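Local structure of transcobalamin-1 (Homo sapiens, 4KKI) at residues E165-F170 with K215-Y220; Y333-Y338 with N349-N354; S356-V361 with E424-R429. The protein binds vitamin B12 with femtomolar affinity and protects it from the acid of the stomach during its transport. One frame throughout, in Å; residues are numbered along the deposited sequence.

Contact 1: E165-F170 with K215-Y220; sequences EVVNHF and KNISIY. With NAG (2-acetamido-2-deoxy-beta-D-glucopyranose), chain E.
Tyr220 has CG anti to its own carbonyl carbon (chi1 -71°), which swings the ring across to the C-terminal end of helix 163-169 and brings OH to Val167. Val167 has CG1 opposite its backbone N, and this methyl comes to lie 3.7 Å from Tyr220 OH. The two side chains cross at about a right angle. The phenol donates a hydrogen bond of 2.7 Å from Tyr220 OH to Val167 O. The donor is tilted 18° from the carbonyl plane. Val167 O lies at the ring edge, so the ring reaches the carbonyl edge-on. Phe170 O approaches the same ring obliquely, 3.6 Å from Tyr220 CD2.

The other methyl, Val167 CG2, packs 4.0 Å from Ile217 CG1, and these side chains also cross nearly at right angles. Asn216 carries an N-linked N-acetylglucosamine on ND2. Val167 CG1 passes 3.9 Å from the sugar's O7. Helices 163-169 and 213-229 belong to the alpha6-alpha6 barrel domain. Their short segments run at 39°, with axes 10.1 Å apart. Phe170 turns its ring to helix 144-156, and Ile217 also rests on helix 185-203.

Val167 O sits in the last turn of its helix. The tyrosine hydroxyl gives this carbonyl a side-chain donor, so a polar bond ties the helix end to the neighbouring helix beside the apolar packing.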
loop_
_atom_site.group_PDB
_atom_site.type_symbol
_atom_site.label_atom_id
_atom_site.label_comp_id
_atom_site.label_asym_id
_atom_site.label_seq_id
_atom_site.Cartn_x
_atom_site.Cartn_y
_atom_site.Cartn_z
ATOM N N GLU A 165 -0.324 23.641 -2.319
ATOM C CA GLU A 165 -0.620 22.753 -1.203
ATOM C C GLU A 165 0.307 21.541 -1.243
ATOM O O GLU A 165 0.782 21.074 -0.210
ATOM C CB GLU A 165 -2.076 22.294 -1.266
ATOM C CG GLU A 165 -2.724 22.079 0.090
ATOM C CD GLU A 165 -3.184 23.377 0.723
ATOM O OE1 GLU A 165 -4.204 23.932 0.260
ATOM O OE2 GLU A 165 -2.527 23.842 1.677
ATOM N N VAL A 166 0.558 21.042 -2.450
ATOM C CA VAL A 166 1.445 19.901 -2.650
ATOM C C VAL A 166 2.885 20.248 -2.281
ATOM O O VAL A 166 3.536 19.520 -1.531
ATOM C CB VAL A 166 1.390 19.407 -4.107
ATOM C CG1 VAL A 166 2.456 18.356 -4.354
ATOM C CG2 VAL A 166 0.007 18.864 -4.428
ATOM N N VAL A 167 3.370 21.367 -2.810
ATOM C CA VAL A 167 4.706 21.864 -2.494
ATOM C C VAL A 167 4.861 22.084 -0.990
ATOM O O VAL A 167 5.921 21.831 -0.415
ATOM C CB VAL A 167 4.998 23.185 -3.243
ATOM C CG1 VAL A 167 6.353 23.752 -2.841
ATOM C CG2 VAL A 167 4.937 22.964 -4.746
ATOM N N ASN A 168 3.786 22.537 -0.355
ATOM C CA ASN A 168 3.808 22.835 1.070
ATOM C C ASN A 168 3.927 21.588 1.949
ATOM O O ASN A 168 4.652 21.593 2.942
ATOM C CB ASN A 168 2.563 23.637 1.461
ATOM C CG ASN A 168 2.806 24.553 2.645
ATOM O OD1 ASN A 168 2.618 25.767 2.552
ATOM N ND2 ASN A 168 3.223 23.977 3.767
ATOM N N HIS A 169 3.228 20.520 1.577
ATOM C CA HIS A 169 3.112 19.355 2.453
ATOM C C HIS A 169 3.999 18.160 2.094
ATOM O O HIS A 169 4.313 17.340 2.957
ATOM C CB HIS A 169 1.651 18.904 2.551
ATOM C CG HIS A 169 0.751 19.913 3.193
ATOM N ND1 HIS A 169 0.765 20.168 4.547
ATOM C CD2 HIS A 169 -0.190 20.731 2.665
ATOM C CE1 HIS A 169 -0.128 21.100 4.827
ATOM N NE2 HIS A 169 -0.722 21.458 3.702
ATOM N N PHE A 170 4.405 18.058 0.832
ATOM C CA PHE A 170 5.122 16.869 0.372
ATOM C C PHE A 170 6.645 16.951 0.487
ATOM O O PHE A 170 7.356 16.137 -0.101
ATOM C CB PHE A 170 4.711 16.508 -1.059
ATOM C CG PHE A 170 3.413 15.755 -1.143
ATOM C CD1 PHE A 170 2.202 16.419 -1.023
ATOM C CD2 PHE A 170 3.404 14.382 -1.340
ATOM C CE1 PHE A 170 1.004 15.728 -1.098
ATOM C CE2 PHE A 170 2.210 13.687 -1.415
ATOM C CZ PHE A 170 1.008 14.361 -1.294
ATOM N N LYS A 215 10.326 23.164 -10.253
ATOM C CA LYS A 215 11.661 23.047 -9.680
ATOM C C LYS A 215 11.613 22.390 -8.303
ATOM O O LYS A 215 12.312 21.410 -8.051
ATOM C CB LYS A 215 12.316 24.428 -9.592
ATOM C CG LYS A 215 13.755 24.430 -9.103
ATOM C CD LYS A 215 14.351 25.829 -9.218
ATOM C CE LYS A 215 15.752 25.900 -8.640
ATOM N NZ LYS A 215 15.764 25.664 -7.170
ATOM N N ASN A 216 10.778 22.927 -7.418
ATOM C CA ASN A 216 10.669 22.407 -6.060
ATOM C C ASN A 216 10.155 20.971 -6.006
ATOM O O ASN A 216 10.645 20.160 -5.221
ATOM C CB ASN A 216 9.800 23.324 -5.197
ATOM C CG ASN A 216 10.395 24.710 -5.045
ATOM O OD1 ASN A 216 11.573 24.923 -5.333
ATOM N ND2 ASN A 216 9.584 25.660 -4.587
ATOM N N ILE A 217 9.172 20.662 -6.844
ATOM C CA ILE A 217 8.627 19.310 -6.912
ATOM C C ILE A 217 9.693 18.329 -7.396
ATOM O O ILE A 217 9.815 17.222 -6.869
ATOM C CB ILE A 217 7.382 19.251 -7.820
ATOM C CG1 ILE A 217 6.252 20.088 -7.220
ATOM C CG2 ILE A 217 6.914 17.818 -8.005
ATOM C CD1 ILE A 217 5.009 20.133 -8.075
ATOM N N SER A 218 10.474 18.753 -8.388
ATOM C CA SER A 218 11.567 17.943 -8.918
ATOM C C SER A 218 12.611 17.656 -7.846
ATOM O O SER A 218 13.144 16.549 -7.766
ATOM C CB SER A 218 12.228 18.643 -10.111
ATOM O OG SER A 218 11.317 18.784 -11.188
ATOM N N ILE A 219 12.902 18.664 -7.029
ATOM C CA ILE A 219 13.844 18.514 -5.926
ATOM C C ILE A 219 13.296 17.543 -4.880
ATOM O O ILE A 219 14.031 16.696 -4.366
ATOM C CB ILE A 219 14.183 19.878 -5.283
ATOM C CG1 ILE A 219 14.936 20.759 -6.285
ATOM C CG2 ILE A 219 15.011 19.691 -4.019
ATOM C CD1 ILE A 219 15.248 22.151 -5.778
ATOM N N TYR A 220 12.003 17.664 -4.580
ATOM C CA TYR A 220 11.330 16.729 -3.682
ATOM C C TYR A 220 11.480 15.302 -4.199
ATOM O O TYR A 220 11.814 14.391 -3.443
ATOM C CB TYR A 220 9.836 17.052 -3.557
ATOM C CG TYR A 220 9.505 18.310 -2.789
ATOM C CD1 TYR A 220 10.505 19.121 -2.266
ATOM C CD2 TYR A 220 8.183 18.682 -2.578
ATOM C CE1 TYR A 220 10.197 20.269 -1.564
ATOM C CE2 TYR A 220 7.865 19.827 -1.878
ATOM C CZ TYR A 220 8.875 20.616 -1.372
ATOM O OH TYR A 220 8.559 21.758 -0.673
HETATM C C1 NAG E . 10.353 26.830 -4.245
HETATM C C2 NAG E . 9.386 27.984 -3.989
HETATM C C3 NAG E . 10.097 29.227 -3.460
HETATM C C4 NAG E . 11.088 28.875 -2.359
HETATM C C5 NAG E . 11.998 27.741 -2.814
HETATM C C6 NAG E . 13.003 27.358 -1.734
HETATM C C7 NAG E . 7.439 27.888 -5.435
HETATM C C8 NAG E . 6.744 28.453 -6.638
HETATM N N2 NAG E . 8.685 28.299 -5.220
HETATM O O3 NAG E . 9.146 30.141 -2.956
HETATM O O4 NAG E . 11.861 30.010 -2.036
HETATM O O5 NAG E . 11.212 26.616 -3.143
HETATM O O6 NAG E . 12.317 26.863 -0.605
HETATM O O7 NAG E . 6.863 27.085 -4.702
#

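Contact 2: Y333-Y338 with N349-N354; sequences YISVNY and NVTVLN. With NAG (2-acetamido-2-deoxy-beta-D-glucopyranose), chain C; NAG (2-acetamido-2-deoxy-beta-D-glucopyranose), chain G; NAG (2-acetamido-2-deoxy-beta-D-glucopyranose), chain H.
Ile334 and Val352 form a hydrogen-bonded antiparallel pair. Ile334 N reaches Val352 O at 2.7 Å, with an N-H...O angle of 160°, and Val352 N returns a bond to Ile334 O. Val336 and Val350 repeat this two-way pairing with longer bonds, 3.2 Å from Val336 N to Val350 O. Short CA-H...O contacts fill the rungs between, such as Thr351 CA to Ile334 O.

One side-chain hydrogen bond joins the strands. Ser335 OG donates to Thr351 OG1 at 2.9 Å, across a non-hydrogen-bonded pair. Thr351 OG1 in turn donates to O7 of the N-acetylglucosamine on Asn349, at 2.8 Å. The hydroxyls thus form a short relay from one strand to the sugar.

The two strands, 333-341 and 345-353, are a beta hairpin at one border of the mixed sheet of the C-terminal beta domain. Strand 345-353 is outermost, and strand 333-341 continues inward to strand 426-432.

Apolar contacts gather on the face of Ile334, Val336, Val350 and Val352. Val336 CG2 meets Val350 CG2 at 3.6 Å. Val336 CG1 stands anti to the carbonyl carbon (chi1 -67°), which leaves CG2 between the backbone N and the carbonyl carbon, facing Val350. Val350 CG1 touches Tyr338 CB, while the Tyr338 ring leads on to helix 358-368. At the far end, Leu353 CD2 lies over one face of the Tyr333 ring, the side chains side by side.

Sugars attach to the other face at Asn337 and Asn349. Asn354, just past the strand, carries a third, and its OD1 is 3.3 Å from Ile334 CD1.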
loop_
_atom_site.group_PDB
_atom_site.type_symbol
_atom_site.label_atom_id
_atom_site.label_comp_id
_atom_site.label_asym_id
_atom_site.label_seq_id
_atom_site.Cartn_x
_atom_site.Cartn_y
_atom_site.Cartn_z
ATOM N N TYR A 333 4.461 -29.391 18.277
ATOM C CA TYR A 333 4.142 -28.108 18.894
ATOM C C TYR A 333 5.386 -27.235 18.998
ATOM O O TYR A 333 6.511 -27.735 19.008
ATOM C CB TYR A 333 3.530 -28.309 20.283
ATOM C CG TYR A 333 2.089 -28.766 20.264
ATOM C CD1 TYR A 333 1.765 -30.100 20.052
ATOM C CD2 TYR A 333 1.052 -27.863 20.467
ATOM C CE1 TYR A 333 0.448 -30.522 20.038
ATOM C CE2 TYR A 333 -0.268 -28.276 20.454
ATOM C CZ TYR A 333 -0.563 -29.606 20.240
ATOM O OH TYR A 333 -1.874 -30.022 20.225
ATOM N N ILE A 334 5.179 -25.936 19.108
ATOM C CA ILE A 334 6.295 -25.016 19.157
ATOM C C ILE A 334 6.117 -24.012 20.293
ATOM O O ILE A 334 5.005 -23.748 20.724
ATOM C CB ILE A 334 6.522 -24.377 17.762
ATOM C CG1 ILE A 334 7.989 -24.478 17.373
ATOM C CG2 ILE A 334 5.988 -22.952 17.651
ATOM C CD1 ILE A 334 8.237 -25.502 16.295
ATOM N N SER A 335 7.223 -23.471 20.780
ATOM C CA SER A 335 7.175 -22.532 21.899
ATOM C C SER A 335 7.928 -21.237 21.612
ATOM O O SER A 335 8.986 -21.247 20.980
ATOM C CB SER A 335 7.712 -23.180 23.178
ATOM O OG SER A 335 6.780 -24.107 23.707
ATOM N N VAL A 336 7.375 -20.123 22.087
ATOM C CA VAL A 336 7.961 -18.807 21.853
ATOM C C VAL A 336 7.909 -17.924 23.098
ATOM O O VAL A 336 7.164 -18.197 24.038
ATOM C CB VAL A 336 7.230 -18.062 20.717
ATOM C CG1 VAL A 336 7.463 -18.750 19.380
ATOM C CG2 VAL A 336 5.743 -17.964 21.027
ATOM N N ASN A 337 8.700 -16.858 23.089
ATOM C CA ASN A 337 8.669 -15.864 24.154
ATOM C C ASN A 337 7.786 -14.680 23.760
ATOM O O ASN A 337 8.260 -13.705 23.177
ATOM C CB ASN A 337 10.088 -15.389 24.483
ATOM C CG ASN A 337 10.120 -14.339 25.581
ATOM O OD1 ASN A 337 9.271 -14.327 26.474
ATOM N ND2 ASN A 337 11.102 -13.442 25.511
ATOM N N TYR A 338 6.498 -14.776 24.077
ATOM C CA TYR A 338 5.539 -13.730 23.738
ATOM C C TYR A 338 5.479 -12.639 24.799
ATOM O O TYR A 338 5.211 -12.911 25.970
ATOM C CB TYR A 338 4.147 -14.327 23.538
ATOM C CG TYR A 338 3.072 -13.310 23.228
ATOM C CD1 TYR A 338 3.041 -12.654 22.004
ATOM C CD2 TYR A 338 2.078 -13.016 24.154
ATOM C CE1 TYR A 338 2.058 -11.730 21.712
ATOM C CE2 TYR A 338 1.089 -12.092 23.871
ATOM C CZ TYR A 338 1.084 -11.453 22.647
ATOM O OH TYR A 338 0.103 -10.534 22.356
ATOM N N ASN A 349 5.574 -17.829 28.130
ATOM C CA ASN A 349 5.964 -18.742 27.092
ATOM C C ASN A 349 4.698 -19.429 26.639
ATOM O O ASN A 349 4.014 -20.061 27.427
ATOM C CB ASN A 349 7.015 -19.733 27.584
ATOM C CG ASN A 349 6.553 -20.542 28.778
ATOM O OD1 ASN A 349 5.990 -20.013 29.730
ATOM N ND2 ASN A 349 6.801 -21.839 28.729
ATOM N N VAL A 350 4.355 -19.260 25.374
ATOM C CA VAL A 350 3.166 -19.904 24.830
ATOM C C VAL A 350 3.546 -21.084 23.944
ATOM O O VAL A 350 4.616 -21.099 23.331
ATOM C CB VAL A 350 2.267 -18.915 24.050
ATOM C CG1 VAL A 350 2.419 -17.507 24.606
ATOM C CG2 VAL A 350 2.592 -18.937 22.568
ATOM N N THR A 351 2.675 -22.074 23.888
ATOM C CA THR A 351 2.921 -23.225 23.047
ATOM C C THR A 351 1.783 -23.375 22.052
ATOM O O THR A 351 0.622 -23.460 22.428
ATOM C CB THR A 351 3.098 -24.505 23.879
ATOM O OG1 THR A 351 4.160 -24.313 24.813
ATOM C CG2 THR A 351 3.442 -25.671 22.987
ATOM N N VAL A 352 2.136 -23.392 20.776
ATOM C CA VAL A 352 1.162 -23.501 19.696
ATOM C C VAL A 352 1.545 -24.600 18.712
ATOM O O VAL A 352 2.698 -25.035 18.670
ATOM C CB VAL A 352 1.027 -22.170 18.926
ATOM C CG1 VAL A 352 0.353 -21.115 19.790
ATOM C CG2 VAL A 352 2.393 -21.689 18.453
ATOM N N LEU A 353 0.571 -25.052 17.931
ATOM C CA LEU A 353 0.824 -26.036 16.891
ATOM C C LEU A 353 1.794 -25.460 15.881
ATOM O O LEU A 353 1.755 -24.274 15.588
ATOM C CB LEU A 353 -0.476 -26.423 16.187
ATOM C CG LEU A 353 -1.563 -27.038 17.066
ATOM C CD1 LEU A 353 -2.940 -26.833 16.460
ATOM C CD2 LEU A 353 -1.294 -28.514 17.293
ATOM N N ASN A 354 2.648 -26.308 15.331
ATOM C CA ASN A 354 3.631 -25.868 14.361
ATOM C C ASN A 354 2.898 -25.299 13.161
ATOM O O ASN A 354 1.868 -25.819 12.758
ATOM C CB ASN A 354 4.479 -27.060 13.933
ATOM C CG ASN A 354 5.803 -26.659 13.319
ATOM O OD1 ASN A 354 6.320 -25.572 13.553
ATOM N ND2 ASN A 354 6.359 -27.557 12.525
HETATM C C1 NAG C . 6.421 -22.734 29.806
HETATM C C2 NAG C . 5.407 -23.902 29.824
HETATM C C3 NAG C . 5.431 -24.802 31.055
HETATM C C4 NAG C . 6.833 -24.964 31.582
HETATM C C5 NAG C . 7.393 -23.588 31.851
HETATM C C6 NAG C . 8.738 -23.692 32.549
HETATM C C7 NAG C . 3.540 -23.202 28.463
HETATM C C8 NAG C . 2.089 -22.829 28.452
HETATM N N2 NAG C . 4.084 -23.342 29.664
HETATM O O3 NAG C . 4.935 -26.097 30.714
HETATM O O4 NAG C . 6.789 -25.718 32.787
HETATM O O5 NAG C . 7.586 -22.963 30.596
HETATM O O6 NAG C . 9.704 -24.244 31.651
HETATM O O7 NAG C . 4.181 -23.368 27.442
HETATM C C1 NAG G . 7.624 -27.354 11.851
HETATM C C2 NAG G . 9.016 -27.953 12.088
HETATM C C3 NAG G . 10.088 -27.147 11.370
HETATM C C4 NAG G . 9.721 -27.015 9.903
HETATM C C5 NAG G . 8.338 -26.399 9.789
HETATM C C6 NAG G . 7.932 -26.249 8.332
HETATM C C7 NAG G . 10.472 -28.125 14.025
HETATM C C8 NAG G . 11.193 -29.390 13.673
HETATM N N2 NAG G . 9.256 -27.998 13.513
HETATM O O3 NAG G . 11.350 -27.806 11.488
HETATM O O4 NAG G . 10.683 -26.198 9.229
HETATM O O5 NAG G . 7.405 -27.250 10.448
HETATM O O6 NAG G . 6.570 -26.670 8.192
HETATM O O7 NAG G . 10.965 -27.268 14.738
HETATM C C1 NAG H . 11.445 -12.977 26.831
HETATM C C2 NAG H . 12.948 -13.069 27.086
HETATM C C3 NAG H . 13.287 -12.599 28.492
HETATM C C4 NAG H . 12.703 -11.215 28.732
HETATM C C5 NAG H . 11.222 -11.174 28.376
HETATM C C6 NAG H . 10.706 -9.744 28.482
HETATM C C7 NAG H . 14.503 -14.658 26.120
HETATM C C8 NAG H . 15.285 -15.898 26.438
HETATM N N2 NAG H . 13.432 -14.422 26.874
HETATM O O3 NAG H . 14.686 -12.553 28.654
HETATM O O4 NAG H . 12.865 -10.860 30.088
HETATM O O5 NAG H . 10.988 -11.659 27.067
HETATM O O6 NAG H . 9.372 -9.695 28.034
HETATM O O7 NAG H . 14.857 -13.914 25.206
#

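Contact 3: S356-V361 with E424-R429; sequences SVFLSV and ENLEVR. With NAG (2-acetamido-2-deoxy-beta-D-glucopyranose), chain H.
Phe358 slides its ring alongside Leu426, the two side chains pointing in opposite directions. Phe358 CE2 lies 3.8 Å from Leu426 CB, which approaches obliquely. Val428 CG2 meets the ring at its edge, in plane, 3.6 Å from Phe358 CE1. Glu427 O also lies near the ring plane, 3.9 Å from Phe358 CZ. One turn on, Val361 CG2 touches Leu426 CD1 at 3.8 Å. Leu426 therefore divides its branches, CD1 to Val361 and CD2 to the Phe358 ring.

The ring gets there because Phe358 CG stands opposite the backbone N (chi1 -167°). A serine in place of Phe358 would probably leave a gap beside Leu426 and Val428 and let both side chains shift. The CA-CB bond of Glu427 points away from segment 356-361. Arg429 grips its carboxylate side-on with NE and NH2, the Arg429 NE to Glu427 OE2 salt bridge being 2.9 Å, and Arg341 makes a second salt bridge to OE2.

Further out, Phe358 also packs on Leu411 and Leu404, and Val428 on Leu404 and Trp402; Leu411, Leu404 and Trp402 bind cobalamin. Helix 358-368 thus packs by its first turn against strand 426-432, which runs in the sheet between strands 333-341 and 400-406.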
loop_
_atom_site.group_PDB
_atom_site.type_symbol
_atom_site.label_atom_id
_atom_site.label_comp_id
_atom_site.label_asym_id
_atom_site.label_seq_id
_atom_site.Cartn_x
_atom_site.Cartn_y
_atom_site.Cartn_z
ATOM N N SER A 356 1.585 -22.334 13.211
ATOM C CA SER A 356 0.621 -21.373 13.719
ATOM C C SER A 356 1.083 -19.970 13.371
ATOM O O SER A 356 2.265 -19.735 13.161
ATOM C CB SER A 356 0.476 -21.514 15.231
ATOM O OG SER A 356 -0.431 -22.542 15.567
ATOM N N VAL A 357 0.150 -19.034 13.306
ATOM C CA VAL A 357 0.520 -17.657 13.014
ATOM C C VAL A 357 0.662 -16.833 14.288
ATOM O O VAL A 357 0.286 -17.277 15.373
ATOM C CB VAL A 357 -0.483 -16.977 12.056
ATOM C CG1 VAL A 357 -0.478 -17.678 10.706
ATOM C CG2 VAL A 357 -1.882 -16.962 12.659
ATOM N N PHE A 358 1.215 -15.634 14.134
ATOM C CA PHE A 358 1.426 -14.707 15.238
ATOM C C PHE A 358 0.128 -14.451 16.010
ATOM O O PHE A 358 0.144 -14.304 17.230
ATOM C CB PHE A 358 1.994 -13.393 14.687
ATOM C CG PHE A 358 2.553 -12.470 15.736
ATOM C CD1 PHE A 358 1.715 -11.698 16.524
ATOM C CD2 PHE A 358 3.923 -12.344 15.905
ATOM C CE1 PHE A 358 2.228 -10.840 17.477
ATOM C CE2 PHE A 358 4.443 -11.484 16.858
ATOM C CZ PHE A 358 3.593 -10.730 17.642
ATOM N N LEU A 359 -0.992 -14.407 15.292
ATOM C CA LEU A 359 -2.294 -14.163 15.911
ATOM C C LEU A 359 -2.701 -15.296 16.854
ATOM O O LEU A 359 -3.311 -15.059 17.896
ATOM C CB LEU A 359 -3.369 -13.964 14.842
ATOM C CG LEU A 359 -4.775 -13.607 15.332
ATOM C CD1 LEU A 359 -4.754 -12.299 16.103
ATOM C CD2 LEU A 359 -5.746 -13.526 14.162
ATOM N N SER A 360 -2.366 -16.527 16.478
ATOM C CA SER A 360 -2.686 -17.688 17.299
ATOM C C SER A 360 -1.981 -17.599 18.650
ATOM O O SER A 360 -2.542 -17.975 19.681
ATOM C CB SER A 360 -2.300 -18.982 16.577
ATOM O OG SER A 360 -2.997 -19.105 15.349
ATOM N N VAL A 361 -0.752 -17.093 18.635
ATOM C CA VAL A 361 0.012 -16.876 19.857
ATOM C C VAL A 361 -0.712 -15.892 20.765
ATOM O O VAL A 361 -0.863 -16.133 21.965
ATOM C CB VAL A 361 1.428 -16.347 19.543
ATOM C CG1 VAL A 361 2.119 -15.865 20.811
ATOM C CG2 VAL A 361 2.254 -17.420 18.849
ATOM N N GLU A 424 11.341 -18.119 19.228
ATOM C CA GLU A 424 11.235 -16.742 18.764
ATOM C C GLU A 424 10.798 -15.793 19.876
ATOM O O GLU A 424 9.875 -16.091 20.634
ATOM C CB GLU A 424 10.263 -16.644 17.586
ATOM C CG GLU A 424 10.928 -16.324 16.261
ATOM C CD GLU A 424 9.924 -16.034 15.162
ATOM O OE1 GLU A 424 10.202 -15.155 14.321
ATOM O OE2 GLU A 424 8.859 -16.685 15.140
ATOM N N ASN A 425 11.471 -14.649 19.971
ATOM C CA ASN A 425 11.062 -13.595 20.892
ATOM C C ASN A 425 9.989 -12.704 20.268
ATOM O O ASN A 425 10.287 -11.624 19.760
ATOM C CB ASN A 425 12.264 -12.746 21.314
ATOM C CG ASN A 425 13.267 -13.525 22.138
ATOM O OD1 ASN A 425 12.900 -14.399 22.922
ATOM N ND2 ASN A 425 14.546 -13.210 21.963
ATOM N N LEU A 426 8.745 -13.167 20.305
ATOM C CA LEU A 426 7.629 -12.414 19.744
ATOM C C LEU A 426 7.218 -11.281 20.672
ATOM O O LEU A 426 7.147 -11.455 21.888
ATOM C CB LEU A 426 6.437 -13.334 19.501
ATOM C CG LEU A 426 6.730 -14.561 18.642
ATOM C CD1 LEU A 426 5.470 -15.386 18.470
ATOM C CD2 LEU A 426 7.297 -14.144 17.295
ATOM N N GLU A 427 6.935 -10.119 20.096
ATOM C CA GLU A 427 6.591 -8.958 20.901
ATOM C C GLU A 427 5.582 -8.056 20.209
ATOM O O GLU A 427 5.693 -7.784 19.013
ATOM C CB GLU A 427 7.852 -8.163 21.242
ATOM C CG GLU A 427 7.604 -6.905 22.054
ATOM C CD GLU A 427 8.880 -6.144 22.344
ATOM O OE1 GLU A 427 9.972 -6.709 22.121
ATOM O OE2 GLU A 427 8.795 -4.981 22.790
ATOM N N VAL A 428 4.590 -7.602 20.966
ATOM C CA VAL A 428 3.693 -6.559 20.497
ATOM C C VAL A 428 3.976 -5.297 21.304
ATOM O O VAL A 428 3.795 -5.276 22.521
ATOM C CB VAL A 428 2.220 -6.956 20.647
ATOM C CG1 VAL A 428 1.337 -5.936 19.948
ATOM C CG2 VAL A 428 1.988 -8.343 20.070
ATOM N N ARG A 429 4.422 -4.249 20.619
ATOM C CA ARG A 429 4.958 -3.064 21.280
ATOM C C ARG A 429 4.141 -1.799 21.013
ATOM O O ARG A 429 3.793 -1.499 19.872
ATOM C CB ARG A 429 6.411 -2.851 20.841
ATOM C CG ARG A 429 7.074 -1.590 21.374
ATOM C CD ARG A 429 8.499 -1.466 20.846
ATOM N NE ARG A 429 9.292 -2.660 21.131
ATOM C CZ ARG A 429 10.540 -2.852 20.713
ATOM N NH1 ARG A 429 11.149 -1.928 19.984
ATOM N NH2 ARG A 429 11.180 -3.972 21.023
HETATM C C1 NAG H . 11.445 -12.977 26.831
HETATM C C2 NAG H . 12.948 -13.069 27.086
HETATM C C3 NAG H . 13.287 -12.599 28.492
HETATM C C4 NAG H . 12.703 -11.215 28.732
HETATM C C5 NAG H . 11.222 -11.174 28.376
HETATM C C6 NAG H . 10.706 -9.744 28.482
HETATM C C7 NAG H . 14.503 -14.658 26.120
HETATM C C8 NAG H . 15.285 -15.898 26.438
HETATM N N2 NAG H . 13.432 -14.422 26.874
HETATM O O3 NAG H . 14.686 -12.553 28.654
HETATM O O4 NAG H . 12.865 -10.860 30.088
HETATM O O5 NAG H . 10.988 -11.659 27.067
HETATM O O6 NAG H . 9.372 -9.695 28.034
HETATM O O7 NAG H . 14.857 -13.914 25.206
#

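How the contacts relate
The contacts follow one another along the chain in the order 1, 2, 3. Contact 1 belongs to the N-terminal alpha domain. Contacts 2 and 3 belong to the C-terminal beta domain, beyond the flexible linker. The centre of contact 1 is 49 Å from that of contact 2 and 40 Å from that of contact 3, on the opposite side of the chain's centre. Contacts 2 and 3 have centres only 9 Å apart and touch. Strands 333-341 and 426-432 are parallel neighbours in one sheet, and helix 358-368 follows strand 345-353. Tyr338 packs on Val361 between them. Contacts 2 and 3 thus form one packed unit, and cobalamin is bound by residues of both domains.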